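Local coordinates for LPXTG cell wall surface protein (Streptococcus gordonii, PDB 4IGB) that is probably attached to the peptidoglycan through its LPXTG motif and, through adhesin-like domains, may help the bacterium adhere to surfaces, at residues S251-E254 / N255-G259; S274-E277 / T278-A281. All coordinates share one frame; numbering follows the deposited sequence.

Contact 1 (S251-E254 / N255-G259)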
ATOM      1  N   SER B 251     -16.878  -7.741 -10.478  1.00 24.77           N
ATOM      2  CA  SER B 251     -16.107  -6.910  -9.563  1.00 27.91           C
ATOM      3  C   SER B 251     -16.513  -7.039  -8.094  1.00 34.86           C
ATOM      4  O   SER B 251     -15.659  -7.256  -7.231  1.00 25.35           O
ATOM      5  CB  SER B 251     -16.211  -5.450  -9.980  1.00 36.32           C
ATOM      6  OG  SER B 251     -15.548  -4.624  -9.040  1.00 48.55           O
ATOM      7  N   TYR B 252     -17.807  -6.886  -7.811  1.00 23.24           N
ATOM      8  CA  TYR B 252     -18.293  -6.952  -6.444  1.00 25.41           C
ATOM      9  C   TYR B 252     -17.844  -8.231  -5.735  1.00 30.12           C
ATOM     10  O   TYR B 252     -17.237  -8.184  -4.668  1.00 30.80           O
ATOM     11  CB  TYR B 252     -19.824  -6.831  -6.379  1.00 25.22           C
ATOM     12  CG  TYR B 252     -20.314  -6.759  -4.953  1.00 26.01           C
ATOM     13  CD1 TYR B 252     -20.468  -5.539  -4.319  1.00 29.98           C
ATOM     14  CD2 TYR B 252     -20.570  -7.914  -4.223  1.00 27.68           C
ATOM     15  CE1 TYR B 252     -20.889  -5.462  -3.011  1.00 30.56           C
ATOM     16  CE2 TYR B 252     -20.982  -7.847  -2.906  1.00 27.91           C
ATOM     17  CZ  TYR B 252     -21.144  -6.614  -2.308  1.00 34.27           C
ATOM     18  OH  TYR B 252     -21.555  -6.525  -0.998  1.00 30.14           O
ATOM     19  N   ASN B 253     -18.149  -9.378  -6.327  1.00 24.45           N
ATOM     20  CA  ASN B 253     -17.791 -10.637  -5.715  1.00 17.09           C
ATOM     21  C   ASN B 253     -16.284 -10.869  -5.650  1.00 23.33           C
ATOM     22  O   ASN B 253     -15.775 -11.427  -4.675  1.00 25.10           O
ATOM     23  CB  ASN B 253     -18.501 -11.793  -6.428  1.00 21.22           C
ATOM     24  CG  ASN B 253     -20.004 -11.764  -6.201  1.00 32.24           C
ATOM     25  OD1 ASN B 253     -20.479 -11.090  -5.285  1.00 26.86           O
ATOM     26  ND2 ASN B 253     -20.757 -12.493  -7.028  1.00 24.52           N
ATOM     27  N   GLU B 254     -15.569 -10.442  -6.685  1.00 19.92           N
ATOM     28  CA  GLU B 254     -14.119 -10.634  -6.729  1.00 23.96           C
ATOM     29  C   GLU B 254     -13.392  -9.887  -5.612  1.00 28.04           C
ATOM     30  O   GLU B 254     -12.374 -10.360  -5.098  1.00 23.89           O
ATOM     31  CB  GLU B 254     -13.564 -10.249  -8.098  1.00 21.23           C
ATOM     32  CG  GLU B 254     -14.007 -11.223  -9.184  1.00 31.49           C
ATOM     33  CD  GLU B 254     -13.538 -10.816 -10.555  1.00 31.80           C
ATOM     34  OE1 GLU B 254     -12.817  -9.815 -10.653  1.00 30.01           O
ATOM     35  OE2 GLU B 254     -13.888 -11.496 -11.540  1.00 46.46           O
ATOM     36  N   ASN B 255     -13.930  -8.736  -5.235  1.00 20.92           N
ATOM     37  CA  ASN B 255     -13.396  -7.952  -4.130  1.00 25.40           C
ATOM     38  C   ASN B 255     -13.916  -8.435  -2.784  1.00 23.43           C
ATOM     39  O   ASN B 255     -13.149  -8.624  -1.838  1.00 21.60           O
ATOM     40  CB  ASN B 255     -13.781  -6.486  -4.297  1.00 14.99           C
ATOM     41  CG  ASN B 255     -12.954  -5.782  -5.334  1.00 24.19           C
ATOM     42  OD1 ASN B 255     -11.928  -5.166  -5.021  1.00 25.49           O
ATOM     43  ND2 ASN B 255     -13.378  -5.883  -6.589  1.00 15.44           N
ATOM     44  N   ASN B 256     -15.228  -8.625  -2.702  1.00 21.18           N
ATOM     45  CA  ASN B 256     -15.874  -8.926  -1.425  1.00 17.75           C
ATOM     46  C   ASN B 256     -15.920 -10.404  -1.044  1.00 23.60           C
ATOM     47  O   ASN B 256     -15.765 -10.747   0.125  1.00 25.06           O
ATOM     48  CB  ASN B 256     -17.272  -8.293  -1.381  1.00 20.87           C
ATOM     49  CG  ASN B 256     -17.216  -6.765  -1.409  1.00 26.23           C
ATOM     50  OD1 ASN B 256     -16.582  -6.141  -0.553  1.00 27.90           O
ATOM     51  ND2 ASN B 256     -17.853  -6.161  -2.411  1.00 25.57           N
ATOM     52  N   VAL B 257     -16.137 -11.277  -2.023  1.00 20.19           N
ATOM     53  CA  VAL B 257     -16.211 -12.702  -1.754  1.00 18.37           C
ATOM     54  C   VAL B 257     -14.847 -13.400  -1.844  1.00 26.20           C
ATOM     55  O   VAL B 257     -14.522 -14.274  -1.024  1.00 22.20           O
ATOM     56  CB  VAL B 257     -17.191 -13.403  -2.716  1.00 22.69           C
ATOM     57  CG1 VAL B 257     -17.069 -14.913  -2.584  1.00 20.55           C
ATOM     58  CG2 VAL B 257     -18.637 -12.933  -2.449  1.00 25.04           C
ATOM     59  N   SER B 258     -14.053 -13.030  -2.843  1.00 18.89           N
ATOM     60  CA  SER B 258     -12.769 -13.690  -3.049  1.00 14.23           C
ATOM     61  C   SER B 258     -11.571 -12.727  -2.977  1.00 21.95           C
ATOM     62  O   SER B 258     -10.508 -13.027  -3.511  1.00 22.93           O
ATOM     63  CB  SER B 258     -12.767 -14.431  -4.384  1.00 15.78           C
ATOM     64  OG  SER B 258     -12.942 -13.529  -5.475  1.00 16.73           O
ATOM     65  N   GLY B 259     -11.734 -11.597  -2.296  1.00 18.77           N
ATOM     66  CA  GLY B 259     -10.649 -10.640  -2.140  1.00 15.33           C
ATOM     67  C   GLY B 259     -10.563 -10.041  -0.747  1.00 21.47           C
ATOM     68  O   GLY B 259     -11.364 -10.363   0.128  1.00 27.22           O
TER
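Helix 250-256 is a short helix in the N-terminal domain, and this contact spans the helix and the chain that follows it. N255 N bonds back to S251 O and N256 N to Y252 O at 2.8 Å, both in the i to i+4 pattern. N253 O takes two donors, V257 N at 2.7 Å and S258 N at 3.0 Å. The bond from S258 N is an i to i+5, pi-type bond, and it shares the oxygen with the i to i+4 bond from V257 N.

Two asparagine amides turn back onto carbonyls of the preceding turn. CG of N255 lies beside its own backbone N (chi1 -77°), which brings ND2 to S251 O at 2.7 Å. The N-H points straight at the oxygen, 177°, and the oxygen lies in the amide plane. The donor sits above the carbonyl plane of S251. S251 O therefore holds two N-H groups of one residue, and this limits rotation of the N255 amide. OD1 of N255 bonds to K195.

The amide nitrogen ND2 of N256 lies over one face of the Y252 ring. It stands 3.1 Å above the centre of the ring, and the amide plane is inclined to the ring by 52°. The same ND2 makes only a weak bond to Y252 O. Its stronger links lie outside the turn, where ND2 meets D22 and OD1 takes the N-H of I23. N253 and V257 lie alongside each other and point the same way, with OD1 of N253 against CG2 of V257 at 3.9 Å. E254 packs on D198, one of the residues of the sodium site. S258 OG is bonded to T248 OG1 and also stands 3.2 Å from E254 O.

Contact 2 (S274-E277 / T278-A281)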
ATOM      1  N   SER B 274       0.585 -18.225  -5.259  1.00 19.31           N
ATOM      2  CA  SER B 274       0.799 -19.517  -5.906  1.00 20.37           C
ATOM      3  C   SER B 274      -0.401 -19.883  -6.771  1.00 24.62           C
ATOM      4  O   SER B 274      -1.543 -19.550  -6.440  1.00 23.01           O
ATOM      5  CB  SER B 274       1.153 -20.623  -4.905  1.00 14.22           C
ATOM      6  OG  SER B 274       0.075 -20.930  -4.044  1.00 23.01           O
ATOM      7  N   SER B 275      -0.121 -20.551  -7.883  1.00 20.06           N
ATOM      8  CA  SER B 275      -1.128 -20.795  -8.911  1.00 26.82           C
ATOM      9  C   SER B 275      -1.615 -22.227  -8.898  1.00 21.11           C
ATOM     10  O   SER B 275      -1.102 -23.077  -8.172  1.00 22.13           O
ATOM     11  CB  SER B 275      -0.563 -20.500 -10.310  1.00 17.21           C
ATOM     12  OG  SER B 275       0.362 -21.508 -10.713  1.00 18.56           O
ATOM     13  N   THR B 276      -2.616 -22.480  -9.726  1.00 27.22           N
ATOM     14  CA  THR B 276      -3.003 -23.834 -10.077  1.00 23.20           C
ATOM     15  C   THR B 276      -2.199 -24.182 -11.331  1.00 25.18           C
ATOM     16  O   THR B 276      -1.242 -23.485 -11.678  1.00 21.17           O
ATOM     17  CB  THR B 276      -4.491 -23.877 -10.399  1.00 17.74           C
ATOM     18  OG1 THR B 276      -4.740 -23.045 -11.537  1.00 19.96           O
ATOM     19  CG2 THR B 276      -5.290 -23.330  -9.224  1.00 18.34           C
ATOM     20  N   GLU B 277      -2.584 -25.246 -12.018  1.00 19.66           N
ATOM     21  CA  GLU B 277      -1.914 -25.624 -13.254  1.00 21.71           C
ATOM     22  C   GLU B 277      -2.075 -24.501 -14.262  1.00 25.13           C
ATOM     23  O   GLU B 277      -1.314 -24.415 -15.222  1.00 23.60           O
ATOM     24  CB  GLU B 277      -2.522 -26.903 -13.833  1.00 20.56           C
ATOM     25  CG  GLU B 277      -3.969 -26.718 -14.239  1.00 23.89           C
ATOM     26  CD  GLU B 277      -4.598 -27.969 -14.844  1.00 36.07           C
ATOM     27  OE1 GLU B 277      -3.903 -28.996 -14.999  1.00 28.43           O
ATOM     28  OE2 GLU B 277      -5.803 -27.907 -15.165  1.00 42.92           O
ATOM     29  N   THR B 278      -3.078 -23.650 -14.060  1.00 20.88           N
ATOM     30  CA  THR B 278      -3.239 -22.491 -14.933  1.00 23.78           C
ATOM     31  C   THR B 278      -4.143 -21.405 -14.358  1.00 28.56           C
ATOM     32  O   THR B 278      -5.360 -21.461 -14.501  1.00 22.66           O
ATOM     33  CB  THR B 278      -3.708 -22.880 -16.378  1.00 32.22           C
ATOM     34  OG1 THR B 278      -3.848 -21.695 -17.176  1.00 35.23           O
ATOM     35  CG2 THR B 278      -5.045 -23.634 -16.358  1.00 30.09           C
ATOM     36  N   CYS B 279      -3.546 -20.407 -13.712  1.00 17.88           N
ATOM     37  CA  CYS B 279      -4.309 -19.240 -13.285  1.00 18.61           C
ATOM     38  C   CYS B 279      -3.374 -18.085 -13.003  1.00 21.14           C
ATOM     39  O   CYS B 279      -2.162 -18.255 -12.931  1.00 23.73           O
ATOM     40  CB  CYS B 279      -5.173 -19.534 -12.052  1.00 24.97           C
ATOM     41  SG  CYS B 279      -4.265 -19.700 -10.482  1.00 19.78           S
ATOM     42  N   SER B 280      -3.944 -16.899 -12.870  1.00 18.73           N
ATOM     43  CA  SER B 280      -3.156 -15.737 -12.527  1.00 21.60           C
ATOM     44  C   SER B 280      -4.049 -14.753 -11.798  1.00 28.87           C
ATOM     45  O   SER B 280      -5.283 -14.888 -11.810  1.00 20.18           O
ATOM     46  CB  SER B 280      -2.569 -15.099 -13.784  1.00 20.69           C
ATOM     47  OG  SER B 280      -3.593 -14.552 -14.592  1.00 23.15           O
ATOM     48  N   ALA B 281      -3.422 -13.781 -11.149  1.00 17.80           N
ATOM     49  CA  ALA B 281      -4.153 -12.738 -10.456  1.00 23.95           C
ATOM     50  C   ALA B 281      -3.548 -11.380 -10.775  1.00 23.01           C
ATOM     51  O   ALA B 281      -2.382 -11.276 -11.169  1.00 23.33           O
ATOM     52  CB  ALA B 281      -4.143 -12.984  -8.942  1.00 22.50           C
TER
HETATM   53  O   HOH W   1      -6.965 -23.651 -12.881  1.00 31.13           O
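T278 N donates to T276 OG1 at 3.1 Å. T276 OG1 sits between its own backbone N and carbonyl carbon, which turns the hydroxyl in toward T278. A water joins the same group: it lies 2.7 Å from T276 OG1 and donates to T278 O. S275 OG gives its proton to T276 O at 2.7 Å, in the carbonyl plane and on a lone pair. The same OG also bonds to the backbone N of I172. T276 N donates to C279 SG, N to SG 3.3 Å, in a fairly straight bond of 165°, although sulfur is a weaker acceptor than oxygen. The sulfur comes back over the turn because SG of C279 has the same setting as the threonine hydroxyl (chi1 73°).

The bonds lie in the loop that carries the chain from strand 268-274 of the eight-stranded sheet to strand 280-287 of the six-stranded one. N154 braces the turn from outside, with ND2 on T276 O and OD1 on C279 N. D203 takes the N-H of E277.

S275, T276 and C279 are buried. S275 CB touches C279 SG at 3.8 Å. CG2 of T276 also touches this sulfur of C279, at 4.0 Å. C279 also packs on Y273. Next along the chain, CG of E277 meets CG2 of T278 at 3.9 Å, while T278 leans on E58 and V155.

How the contacts relate
Both contacts lie in the N-terminal domain, and contact 1 comes first along the chain. The centres of contact 1 and contact 2 are about 17 Å apart. The nearest atoms of contact 1 and contact 2 are about 8 Å apart, so the two do not touch. After contact 1 the chain forms strand 261-264 of a mixed sheet, then strand 268-274 of the eight-stranded antiparallel sheet. Contact 2 follows, passing the chain on to strand 280-287 of the six-stranded sheet. The sodium ion, held by D198, D200 and T248, lies about 4 Å from the E254 side chain of contact 1 and about 9 Å from the C279 side chain of contact 2. One chain segment thus links three sheets of the domain near this site.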